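Local coordinates for protein putative 5-carboxymethyl-2-hydroxymuconate isomerase (Pseudomonas aeruginosa, PDB 3E6Q) that probably acts as a 5-carboxymethyl-2-hydroxymuconate delta-isomerase, shifting a double bond in a breakdown product of aromatic compounds, at residues 25-30 against 63-68; 81-86 against 121-126; 40-45 against 107-112; 29-34 against 69-74. One frame throughout, in Å; residues are numbered along the deposited sequence. Where two conformers were deposited one is given.

Contact 1: residues 25-30 against 63-68. With NA (sodium ion), chain R.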
loop_
_atom_site.group_PDB
_atom_site.type_symbol
_atom_site.label_atom_id
_atom_site.label_comp_id
_atom_site.label_asym_id
_atom_site.label_seq_id
_atom_site.Cartn_x
_atom_site.Cartn_y
_atom_site.Cartn_z
ATOM N N LEU A 25 -6.022 -1.989 8.327
ATOM C CA LEU A 25 -5.628 -0.614 8.607
ATOM C C LEU A 25 -4.104 -0.528 8.530
ATOM O O LEU A 25 -3.394 -1.277 9.225
ATOM C CB LEU A 25 -6.093 -0.200 9.976
ATOM C CG LEU A 25 -5.600 1.147 10.480
ATOM C CD1 LEU A 25 -6.176 2.257 9.576
ATOM C CD2 LEU A 25 -5.919 1.406 11.957
ATOM N N VAL A 26 -3.612 0.381 7.693
ATOM C CA VAL A 26 -2.168 0.621 7.569
ATOM C C VAL A 26 -1.869 2.065 7.979
ATOM O O VAL A 26 -2.404 3.006 7.366
ATOM C CB VAL A 26 -1.629 0.352 6.135
ATOM C CG1 VAL A 26 -0.088 0.639 6.078
ATOM C CG2 VAL A 26 -1.989 -1.087 5.646
ATOM N N ILE A 27 -1.039 2.228 9.008
ATOM C CA ILE A 27 -0.572 3.524 9.482
ATOM C C ILE A 27 0.889 3.689 9.062
ATOM O O ILE A 27 1.704 2.801 9.320
ATOM C CB ILE A 27 -0.723 3.666 11.022
ATOM C CG1 ILE A 27 -2.179 3.464 11.486
ATOM C CG2 ILE A 27 -0.177 5.036 11.527
ATOM C CD1 ILE A 27 -2.332 3.462 12.976
ATOM N N GLU A 28 1.187 4.825 8.441
ATOM C CA GLU A 28 2.515 5.180 7.971
ATOM C C GLU A 28 2.907 6.488 8.670
ATOM O O GLU A 28 2.155 7.461 8.655
ATOM C CB GLU A 28 2.523 5.439 6.468
ATOM C CG GLU A 28 2.315 4.283 5.546
ATOM C CD GLU A 28 2.093 4.815 4.142
ATOM O OE1 GLU A 28 3.075 4.923 3.327
ATOM O OE2 GLU A 28 0.901 5.135 3.810
ATOM N N ALA A 29 4.095 6.505 9.257
ATOM C CA ALA A 29 4.640 7.660 9.968
ATOM C C ALA A 29 6.046 7.944 9.429
ATOM O O ALA A 29 6.854 7.045 9.272
ATOM C CB ALA A 29 4.708 7.362 11.427
ATOM N N THR A 30 6.338 9.195 9.097
ATOM C CA THR A 30 7.681 9.527 8.708
ATOM C C THR A 30 8.637 9.237 9.923
ATOM O O THR A 30 8.257 9.374 11.093
ATOM C CB THR A 30 7.778 10.983 8.213
ATOM O OG1 THR A 30 7.296 11.906 9.224
ATOM C CG2 THR A 30 7.001 11.131 6.868
ATOM N N SER A 63 -4.438 -4.493 11.907
ATOM C CA SER A 63 -3.739 -3.224 11.744
ATOM C C SER A 63 -2.235 -3.392 11.791
ATOM O O SER A 63 -1.708 -4.299 12.422
ATOM C CB SER A 63 -4.211 -2.154 12.764
ATOM O OG SER A 63 -3.927 -2.538 14.095
ATOM N N ARG A 64 -1.543 -2.520 11.096
ATOM C CA ARG A 64 -0.070 -2.517 11.106
ATOM C C ARG A 64 0.431 -1.088 10.953
ATOM O O ARG A 64 -0.256 -0.195 10.410
ATOM C CB ARG A 64 0.530 -3.442 10.042
ATOM C CG ARG A 64 0.019 -3.192 8.600
ATOM C CD ARG A 64 -1.332 -3.884 8.415
ATOM N NE ARG A 64 -1.567 -4.443 7.072
ATOM C CZ ARG A 64 -2.655 -5.116 6.745
ATOM N NH1 ARG A 64 -3.632 -5.243 7.604
ATOM N NH2 ARG A 64 -2.809 -5.595 5.523
ATOM N N PHE A 65 1.604 -0.859 11.534
ATOM C CA PHE A 65 2.260 0.440 11.553
ATOM C C PHE A 65 3.623 0.294 10.892
ATOM O O PHE A 65 4.404 -0.629 11.193
ATOM C CB PHE A 65 2.390 0.916 13.002
ATOM C CG PHE A 65 3.126 2.201 13.154
ATOM C CD1 PHE A 65 4.518 2.226 13.166
ATOM C CD2 PHE A 65 2.420 3.364 13.445
ATOM C CE1 PHE A 65 5.214 3.441 13.329
ATOM C CE2 PHE A 65 3.126 4.612 13.650
ATOM C CZ PHE A 65 4.517 4.620 13.578
ATOM N N VAL A 66 3.921 1.203 9.971
ATOM C CA VAL A 66 5.225 1.241 9.320
ATOM C C VAL A 66 5.854 2.648 9.424
ATOM O O VAL A 66 5.168 3.645 9.236
ATOM C CB VAL A 66 5.102 0.801 7.869
ATOM C CG1 VAL A 66 4.620 -0.701 7.831
ATOM C CG2 VAL A 66 4.135 1.656 7.160
ATOM N N THR A 67 7.154 2.675 9.699
ATOM C CA THR A 67 7.950 3.881 9.690
ATOM C C THR A 67 8.508 4.051 8.293
ATOM O O THR A 67 9.033 3.100 7.704
ATOM C CB THR A 67 9.076 3.801 10.711
ATOM O OG1 THR A 67 8.512 3.698 12.036
ATOM C CG2 THR A 67 9.986 5.012 10.569
ATOM N N LEU A 68 8.305 5.228 7.735
ATOM C CA LEU A 68 8.881 5.597 6.422
ATOM C C LEU A 68 10.278 6.159 6.617
ATOM O O LEU A 68 10.467 7.240 7.204
ATOM C CB LEU A 68 8.020 6.657 5.758
ATOM C CG LEU A 68 6.513 6.296 5.645
ATOM C CD1 LEU A 68 5.677 7.480 5.097
ATOM C CD2 LEU A 68 6.360 5.006 4.820
HETATM NA NA NA R . -1.329 3.892 4.679
HETATM O O HOH W 1 -1.363 2.025 2.748
#
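F65 leans its ring over toward two residues of strand 25-30: a chi1 of 176° sets CG beside the carbonyl carbon, CD2 and CE2 pass CG2 of I27, CD2 at 3.6 Å, and CZ meets CB of A29 at 3.5 Å. Both groups approach the ring obliquely. On the face of V26, E28 and L68, R64 is bent at chi2 and chi3 and brings NE to 3.7 Å from CG2 of V26, crossing it at a slant. E28 and V66 run side by side in the same direction, CG of E28 being 3.6 Å from CG2 of V66 in one of the two conformers of that valine. Further out, CD2 of L68 touches OE1 of E28 at 3.6 Å. OE2 of E28 binds the sodium ion at 2.7 Å; OE1 is paired with NE of R64 of the third subunit, and NH2 of R64 here with OE2 of E28 of the second. Five backbone hydrogen bonds, among them V66 N to I27 O at 2.8 Å, keep the strands in parallel register. This is the paired-strand part of a beta-alpha-beta unit, the building block of the trimeric tautomerase fold.

Contact 2: residues 81-86 against 121-126. With FMT (formic acid), chain P.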
loop_
_atom_site.group_PDB
_atom_site.type_symbol
_atom_site.label_atom_id
_atom_site.label_comp_id
_atom_site.label_asym_id
_atom_site.label_seq_id
_atom_site.Cartn_x
_atom_site.Cartn_y
_atom_site.Cartn_z
ATOM N N ALA A 81 7.233 16.479 9.057
ATOM C CA ALA A 81 6.817 15.108 9.411
ATOM C C ALA A 81 5.342 14.984 9.097
ATOM O O ALA A 81 4.595 15.970 9.110
ATOM C CB ALA A 81 7.058 14.817 10.885
ATOM N N TYR A 82 4.915 13.756 8.775
ATOM C CA TYR A 82 3.551 13.502 8.484
ATOM C C TYR A 82 3.173 12.082 8.910
ATOM O O TYR A 82 4.042 11.237 9.147
ATOM C CB TYR A 82 3.150 13.779 7.019
ATOM C CG TYR A 82 3.782 12.907 5.994
ATOM C CD1 TYR A 82 3.314 11.618 5.727
ATOM C CD2 TYR A 82 4.871 13.414 5.235
ATOM C CE1 TYR A 82 3.907 10.819 4.718
ATOM C CE2 TYR A 82 5.500 12.591 4.251
ATOM C CZ TYR A 82 4.997 11.310 4.014
ATOM O OH TYR A 82 5.573 10.520 3.051
ATOM N N LEU A 83 1.865 11.900 9.091
ATOM C CA LEU A 83 1.251 10.667 9.600
ATOM C C LEU A 83 -0.016 10.414 8.755
ATOM O O LEU A 83 -0.872 11.288 8.581
ATOM C CB LEU A 83 0.891 10.844 11.071
ATOM C CG LEU A 83 0.243 9.705 11.849
ATOM C CD1 LEU A 83 1.078 8.431 11.845
ATOM C CD2 LEU A 83 -0.061 10.173 13.304
ATOM N N HIS A 84 -0.101 9.198 8.223
ATOM C CA HIS A 84 -1.203 8.789 7.326
ATOM C C HIS A 84 -1.720 7.394 7.636
ATOM O O HIS A 84 -0.934 6.494 7.964
ATOM C CB HIS A 84 -0.740 8.868 5.875
ATOM C CG HIS A 84 -1.784 8.459 4.890
ATOM N ND1 HIS A 84 -2.916 9.216 4.633
ATOM C CD2 HIS A 84 -1.869 7.360 4.106
ATOM C CE1 HIS A 84 -3.647 8.593 3.722
ATOM N NE2 HIS A 84 -3.051 7.453 3.402
ATOM N N ALA A 85 -3.025 7.213 7.523
ATOM C CA ALA A 85 -3.617 5.901 7.628
ATOM C C ALA A 85 -4.507 5.636 6.427
ATOM O O ALA A 85 -5.124 6.537 5.860
ATOM C CB ALA A 85 -4.415 5.762 8.894
ATOM N N CYS A 86 -4.569 4.366 6.056
ATOM C CA CYS A 86 -5.463 3.903 4.995
ATOM C C CYS A 86 -6.256 2.742 5.603
ATOM O O CYS A 86 -5.695 1.686 5.964
ATOM C CB CYS A 86 -4.658 3.449 3.772
ATOM S SG CYS A 86 -5.789 2.958 2.437
ATOM N N VAL A 121 2.256 19.047 11.957
ATOM C CA VAL A 121 2.325 17.696 11.409
ATOM C C VAL A 121 0.963 17.466 10.726
ATOM O O VAL A 121 -0.073 17.501 11.388
ATOM C CB VAL A 121 2.561 16.646 12.484
ATOM C CG1 VAL A 121 2.367 15.204 11.920
ATOM C CG2 VAL A 121 3.965 16.813 13.194
ATOM N N GLN A 122 0.991 17.194 9.429
ATOM C CA GLN A 122 -0.219 16.815 8.717
ATOM C C GLN A 122 -0.571 15.349 9.022
ATOM O O GLN A 122 0.241 14.434 8.823
ATOM C CB GLN A 122 -0.074 16.983 7.227
ATOM C CG GLN A 122 0.016 18.411 6.737
ATOM C CD GLN A 122 -0.169 18.554 5.219
ATOM O OE1 GLN A 122 -0.692 17.672 4.544
ATOM N NE2 GLN A 122 0.241 19.724 4.708
ATOM N N VAL A 123 -1.801 15.142 9.454
ATOM C CA VAL A 123 -2.396 13.821 9.743
ATOM C C VAL A 123 -3.497 13.608 8.744
ATOM O O VAL A 123 -4.344 14.514 8.520
ATOM C CB VAL A 123 -2.923 13.718 11.203
ATOM C CG1 VAL A 123 -3.574 12.327 11.477
ATOM C CG2 VAL A 123 -1.790 14.064 12.200
ATOM N N SER A 124 -3.533 12.442 8.099
ATOM C CA SER A 124 -4.642 12.146 7.165
ATOM C C SER A 124 -5.082 10.702 7.291
ATOM O O SER A 124 -4.303 9.824 7.671
ATOM C CB SER A 124 -4.284 12.416 5.691
ATOM O OG SER A 124 -3.034 11.828 5.334
ATOM N N VAL A 125 -6.323 10.457 6.906
ATOM C CA VAL A 125 -6.894 9.116 6.869
ATOM C C VAL A 125 -7.743 8.971 5.599
ATOM O O VAL A 125 -8.658 9.792 5.395
ATOM C CB VAL A 125 -7.771 8.808 8.115
ATOM C CG1 VAL A 125 -8.341 7.398 8.075
ATOM C CG2 VAL A 125 -7.017 9.021 9.421
ATOM N N GLU A 126 -7.444 7.945 4.794
ATOM C CA GLU A 126 -8.244 7.566 3.642
ATOM C C GLU A 126 -9.075 6.395 4.121
ATOM O O GLU A 126 -8.553 5.526 4.828
ATOM C CB GLU A 126 -7.385 7.113 2.475
ATOM C CG GLU A 126 -8.184 6.489 1.419
ATOM C CD GLU A 126 -7.437 6.114 0.137
ATOM O OE1 GLU A 126 -6.179 6.046 0.094
ATOM O OE2 GLU A 126 -8.202 5.839 -0.791
HETATM C C FMT P . -3.071 6.040 0.670
HETATM O O1 FMT P . -3.952 5.811 1.462
HETATM O O2 FMT P . -1.908 5.659 0.935
HETATM O O HOH W 2 3.307 18.068 7.793
HETATM O O HOH W 3 -0.633 12.945 6.063
#
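H84 leans across to S124 on the neighbouring parallel strand, and its ring can be followed outward atom by atom. CB stands 3.8 Å from OG of S124. CG, placed anti to the backbone N (chi1 179°), is slightly nearer the same oxygen. ND1 makes the main contact, a hydrogen bond of 2.7 Å to OG of S124, which lies at the ring edge; either partner could donate. CE1 passes beside E126, 4.2 Å from its CB, while CD2 on the other side of the ring comes to 3.6 Å from O2 of a bound formic acid. At the tip, NE2 donates a nearly straight bond (170°) of 2.7 Å to O1 of that molecule, in the plane of the ring. A partner at each nitrogen fixes the rotation of the imidazole. S124 OG, brought over by a chi1 of 49°, is itself held by water 3, which also donates to O of L83, and by H24 of the third subunit, whose ring meets that of H84.

Backbone bonds such as A85 N to S124 O keep the strands together, while L83, A85, V123 and V125 pack on the other face towards helix 95-112. E126 OE1 approaches the same formic acid O1 to 2.6 Å, and its OE2 forms a salt bridge to R128 of the third subunit. Formic acid probably comes from the crystallisation liquor. Its position between H84 NE2 and OE1 of E126 nonetheless suggests a small polar pocket at the subunit interface, able to hold an acid group.

Contact 3: residues 40-45 against 107-112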
loop_
_atom_site.group_PDB
_atom_site.type_symbol
_atom_site.label_atom_id
_atom_site.label_comp_id
_atom_site.label_asym_id
_atom_site.label_seq_id
_atom_site.Cartn_x
_atom_site.Cartn_y
_atom_site.Cartn_z
ATOM N N GLY A 40 2.689 0.231 18.932
ATOM C CA GLY A 40 1.796 -0.834 19.364
ATOM C C GLY A 40 0.593 -0.250 20.108
ATOM O O GLY A 40 -0.560 -0.695 19.914
ATOM N N GLU A 41 0.843 0.728 20.978
ATOM C CA GLU A 41 -0.228 1.434 21.685
ATOM C C GLU A 41 -1.132 2.221 20.751
ATOM O O GLU A 41 -2.327 2.265 20.935
ATOM C CB GLU A 41 0.364 2.410 22.696
ATOM C CG GLU A 41 -0.626 3.328 23.407
ATOM C CD GLU A 41 -1.746 2.612 24.146
ATOM O OE1 GLU A 41 -2.695 3.310 24.542
ATOM O OE2 GLU A 41 -1.696 1.374 24.336
ATOM N N LEU A 42 -0.536 2.873 19.750
ATOM C CA LEU A 42 -1.321 3.566 18.756
ATOM C C LEU A 42 -2.241 2.573 17.976
ATOM O O LEU A 42 -3.436 2.860 17.738
ATOM C CB LEU A 42 -0.426 4.375 17.800
ATOM C CG LEU A 42 -1.138 5.037 16.613
ATOM C CD1 LEU A 42 -2.246 5.987 17.106
ATOM C CD2 LEU A 42 -0.065 5.756 15.696
ATOM N N LEU A 43 -1.698 1.414 17.612
ATOM C CA LEU A 43 -2.518 0.351 16.966
ATOM C C LEU A 43 -3.639 -0.100 17.882
ATOM O O LEU A 43 -4.770 -0.280 17.417
ATOM C CB LEU A 43 -1.654 -0.825 16.487
ATOM C CG LEU A 43 -0.690 -0.502 15.350
ATOM C CD1 LEU A 43 0.333 -1.636 15.140
ATOM C CD2 LEU A 43 -1.430 -0.135 14.054
ATOM N N GLU A 44 -3.349 -0.305 19.159
ATOM C CA GLU A 44 -4.372 -0.699 20.124
ATOM C C GLU A 44 -5.485 0.354 20.204
ATOM O O GLU A 44 -6.687 0.015 20.241
ATOM C CB GLU A 44 -3.728 -0.935 21.487
ATOM C CG GLU A 44 -2.904 -2.201 21.552
ATOM C CD GLU A 44 -2.052 -2.331 22.836
ATOM O OE1 GLU A 44 -2.231 -1.522 23.772
ATOM O OE2 GLU A 44 -1.203 -3.261 22.907
ATOM N N GLN A 45 -5.108 1.630 20.239
ATOM C CA GLN A 45 -6.122 2.684 20.318
ATOM C C GLN A 45 -6.966 2.746 19.046
ATOM O O GLN A 45 -8.184 2.997 19.093
ATOM C CB GLN A 45 -5.450 4.049 20.532
ATOM C CG GLN A 45 -4.849 4.193 21.929
ATOM C CD GLN A 45 -4.272 5.580 22.108
ATOM O OE1 GLN A 45 -4.751 6.515 21.500
ATOM N NE2 GLN A 45 -3.291 5.717 22.958
ATOM N N GLU A 107 -9.011 11.338 14.656
ATOM C CA GLU A 107 -8.929 11.817 16.037
ATOM C C GLU A 107 -7.895 11.024 16.858
ATOM O O GLU A 107 -7.077 11.623 17.615
ATOM C CB GLU A 107 -10.314 11.712 16.678
ATOM C CG GLU A 107 -10.369 12.032 18.159
ATOM C CD GLU A 107 -10.222 13.496 18.491
ATOM O OE1 GLU A 107 -10.177 13.787 19.710
ATOM O OE2 GLU A 107 -10.148 14.355 17.576
ATOM N N VAL A 108 -7.904 9.697 16.708
ATOM C CA VAL A 108 -6.923 8.866 17.389
ATOM C C VAL A 108 -5.477 9.234 16.958
ATOM O O VAL A 108 -4.576 9.410 17.809
ATOM C CB VAL A 108 -7.196 7.356 17.118
ATOM C CG1 VAL A 108 -6.062 6.507 17.646
ATOM C CG2 VAL A 108 -8.558 6.910 17.763
ATOM N N LEU A 109 -5.250 9.248 15.644
ATOM C CA LEU A 109 -3.931 9.546 15.089
ATOM C C LEU A 109 -3.452 10.927 15.535
ATOM O O LEU A 109 -2.330 11.088 16.014
ATOM C CB LEU A 109 -3.967 9.507 13.564
ATOM C CG LEU A 109 -4.180 8.187 12.844
ATOM C CD1 LEU A 109 -4.020 8.504 11.337
ATOM C CD2 LEU A 109 -3.182 7.123 13.284
ATOM N N ALA A 110 -4.308 11.939 15.398
ATOM C CA ALA A 110 -3.907 13.321 15.732
ATOM C C ALA A 110 -3.537 13.416 17.229
ATOM O O ALA A 110 -2.540 14.089 17.605
ATOM C CB ALA A 110 -5.022 14.323 15.374
ATOM N N GLY A 111 -4.310 12.704 18.057
ATOM C CA GLY A 111 -4.071 12.632 19.504
ATOM C C GLY A 111 -2.714 12.043 19.887
ATOM O O GLY A 111 -2.151 12.393 20.946
ATOM N N ALA A 112 -2.182 11.188 19.034
ATOM C CA ALA A 112 -0.949 10.458 19.282
ATOM C C ALA A 112 0.310 11.238 18.918
ATOM O O ALA A 112 1.409 10.833 19.306
ATOM C CB ALA A 112 -0.953 9.087 18.523
HETATM O O HOH W 4 -4.571 9.195 20.397
#
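A chi1 of 174° lays CG of L42 beside its carbonyl carbon, and a chi2 of 58° turns CD1 to helix 107-112, although CB sets off along the helix flank. CD1 then sits among three partners: CB of A112 at 3.6 Å, CG1 of V108 at 3.9 Å and CD2 of L109, in one of that leucine's two conformers, at 4.1 Å. Q45, one turn further on, presents CB to CG1 of V108 at 3.8 Å, so this one methyl is shared by L42 and Q45. The two helices run roughly antiparallel, at 152°, with short-segment axes 10.1 Å apart. They are the connecting helices of the two beta-alpha-beta units and lie on the same face of the four-stranded sheet: L42 also rests on I27 and F65, L109 on I27, V123 and V125. Towards the surface the packing turns polar. Water 4 bridges the helices, donating to OE1 of Q45 at 2.9 Å and to the backbone O of V108 at 2.6 Å. The amide of Q45 is held at its other end as well, since NE2 donates to OE1 of E41 in one conformer of that glutamate, on its anti side and tilted out of the carboxylate plane.

Contact 4: residues 29-34 against 69-74. With FMT (formic acid), chain N.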
loop_
_atom_site.group_PDB
_atom_site.type_symbol
_atom_site.label_atom_id
_atom_site.label_comp_id
_atom_site.label_asym_id
_atom_site.label_seq_id
_atom_site.Cartn_x
_atom_site.Cartn_y
_atom_site.Cartn_z
ATOM N N ALA A 29 4.095 6.505 9.257
ATOM C CA ALA A 29 4.640 7.660 9.968
ATOM C C ALA A 29 6.046 7.944 9.429
ATOM O O ALA A 29 6.854 7.045 9.272
ATOM C CB ALA A 29 4.708 7.362 11.427
ATOM N N THR A 30 6.338 9.195 9.097
ATOM C CA THR A 30 7.681 9.527 8.708
ATOM C C THR A 30 8.637 9.237 9.923
ATOM O O THR A 30 8.257 9.374 11.093
ATOM C CB THR A 30 7.778 10.983 8.213
ATOM O OG1 THR A 30 7.296 11.906 9.224
ATOM C CG2 THR A 30 7.001 11.131 6.868
ATOM N N ALA A 31 9.881 8.874 9.614
ATOM C CA ALA A 31 10.851 8.450 10.640
ATOM C C ALA A 31 11.203 9.524 11.680
ATOM O O ALA A 31 11.632 9.207 12.793
ATOM C CB ALA A 31 12.149 7.890 9.948
ATOM N N ASN A 32 11.040 10.799 11.300
ATOM C CA ASN A 32 11.226 11.958 12.204
ATOM C C ASN A 32 10.070 12.302 13.102
ATOM O O ASN A 32 10.161 13.252 13.873
ATOM C CB ASN A 32 11.645 13.192 11.397
ATOM C CG ASN A 32 10.604 13.660 10.420
ATOM O OD1 ASN A 32 9.685 12.925 10.105
ATOM N ND2 ASN A 32 10.758 14.910 9.920
ATOM N N LEU A 33 8.958 11.569 12.984
ATOM C CA LEU A 33 7.779 11.839 13.789
ATOM C C LEU A 33 7.905 11.254 15.185
ATOM O O LEU A 33 8.115 10.043 15.355
ATOM C CB LEU A 33 6.513 11.261 13.125
ATOM C CG LEU A 33 5.195 11.665 13.808
ATOM C CD1 LEU A 33 4.997 13.209 13.813
ATOM C CD2 LEU A 33 4.048 10.987 13.069
ATOM N N ARG A 34 7.670 12.102 16.182
ATOM C CA ARG A 34 7.617 11.688 17.583
ATOM C C ARG A 34 6.168 11.505 17.941
ATOM O O ARG A 34 5.376 12.374 17.669
ATOM C CB ARG A 34 8.256 12.759 18.487
ATOM C CG ARG A 34 9.764 12.890 18.264
ATOM C CD ARG A 34 10.396 13.932 19.175
ATOM N NE ARG A 34 9.838 15.234 18.876
ATOM C CZ ARG A 34 8.965 15.883 19.633
ATOM N NH1 ARG A 34 8.553 17.088 19.233
ATOM N NH2 ARG A 34 8.509 15.356 20.763
ATOM N N GLU A 69 11.281 5.398 6.160
ATOM C CA GLU A 69 12.669 5.798 6.330
ATOM C C GLU A 69 13.119 6.799 5.292
ATOM O O GLU A 69 14.134 7.497 5.479
ATOM C CB GLU A 69 13.531 4.540 6.263
ATOM C CG GLU A 69 13.216 3.498 7.366
ATOM C CD GLU A 69 14.179 2.285 7.366
ATOM O OE1 GLU A 69 14.062 1.460 8.311
ATOM O OE2 GLU A 69 15.048 2.172 6.449
ATOM N N ALA A 70 12.421 6.865 4.159
ATOM C CA ALA A 70 12.830 7.770 3.090
ATOM C C ALA A 70 11.593 8.508 2.576
ATOM O O ALA A 70 10.731 7.870 1.977
ATOM C CB ALA A 70 13.575 7.047 1.907
ATOM N N TYR A 71 11.510 9.794 2.879
ATOM C CA TYR A 71 10.261 10.546 2.698
ATOM C C TYR A 71 10.608 11.973 2.352
ATOM O O TYR A 71 11.687 12.502 2.730
ATOM C CB TYR A 71 9.375 10.475 3.980
ATOM C CG TYR A 71 10.070 11.023 5.170
ATOM C CD1 TYR A 71 10.945 10.216 5.934
ATOM C CD2 TYR A 71 9.988 12.363 5.488
ATOM C CE1 TYR A 71 11.674 10.740 6.952
ATOM C CE2 TYR A 71 10.713 12.890 6.583
ATOM C CZ TYR A 71 11.565 12.047 7.287
ATOM O OH TYR A 71 12.322 12.626 8.245
ATOM N N ARG A 72 9.663 12.624 1.690
ATOM C CA ARG A 72 9.768 14.070 1.490
ATOM C C ARG A 72 8.386 14.676 1.285
ATOM O O ARG A 72 7.575 14.142 0.574
ATOM C CB ARG A 72 10.685 14.434 0.317
ATOM C CG ARG A 72 11.088 15.881 0.370
ATOM C CD ARG A 72 11.746 16.390 -0.915
ATOM N NE ARG A 72 12.200 17.792 -0.736
ATOM C CZ ARG A 72 13.443 18.202 -0.478
ATOM N NH1 ARG A 72 13.689 19.515 -0.311
ATOM N NH2 ARG A 72 14.444 17.332 -0.381
ATOM N N GLN A 73 8.125 15.745 2.026
ATOM C CA GLN A 73 6.910 16.523 1.931
ATOM C C GLN A 73 7.230 17.839 1.219
ATOM O O GLN A 73 8.008 18.675 1.699
ATOM C CB GLN A 73 6.331 16.751 3.309
ATOM C CG GLN A 73 5.015 17.488 3.317
ATOM C CD GLN A 73 4.409 17.505 4.721
ATOM O OE1 GLN A 73 4.929 16.880 5.637
ATOM N NE2 GLN A 73 3.333 18.202 4.875
ATOM N N GLY A 74 6.672 17.981 0.031
ATOM C CA GLY A 74 6.907 19.128 -0.789
ATOM C C GLY A 74 8.305 19.232 -1.373
ATOM O O GLY A 74 9.027 18.244 -1.519
HETATM C C FMT N . 17.803 17.081 -1.662
HETATM O O1 FMT N . 18.217 15.866 -1.815
HETATM O O2 FMT N . 17.371 17.610 -0.554
#
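The ring of Y71 carries T30 over the middle of one face, CB standing 3.7 Å from the ring centroid and only 8° off the normal, a CH-pi contact. CG2 of T30 slides towards the near end of the ring, 3.5 Å from CG of Y71. At the CE1 corner the chain turns past obliquely: N of A31 is 3.7 Å from CE1. The amide of N32 reaches the phenol end with its plane turned 37° from the ring, its CG 3.0 Å from OH of Y71; the angles are poor for hydrogen bonds, so this is close polar packing. A chi1 of 56° in T30 points OG1 away from the ring, where it donates to OD1 of N32 at 2.7 Å and also meets the backbone N of Y82. N32 gives its ND2 to the backbone O of R80, so both ends of the amide are gripped. L33 N to T30 O, 3.0 Å, closes the type I turn that shapes this corner. Y71 thus packs on the T30-L33 turn beside the strand segment that joins the third subunit: the tyrosine is held by a CH-pi contact on one face, while the polar groups of the turn satisfy one another and the neighbouring backbone.

How the contacts relate
From the N terminus, strand 24-30 and the turn after it start contacts 1 and 4, which share A29 and T30. Helix 39-52 follows and opens contact 3. The chain returns on strand 62-73, closing contact 1, with that helix in the connection, and then contact 4 at the strand's far end. Contact 2 opens afterwards, on strand 82-90, in series with contacts 1 and 4. Helix 95-112 closes contact 3, and strand 121-130 closes contact 2, so contact 3 crosses all the others. Strands 24-30 and 82-90 join contacts 1 and 2 into one sheet through probable bonds E28 N to H84 O and C86 N to V26 O, and contact 3 ties the helices packed on it.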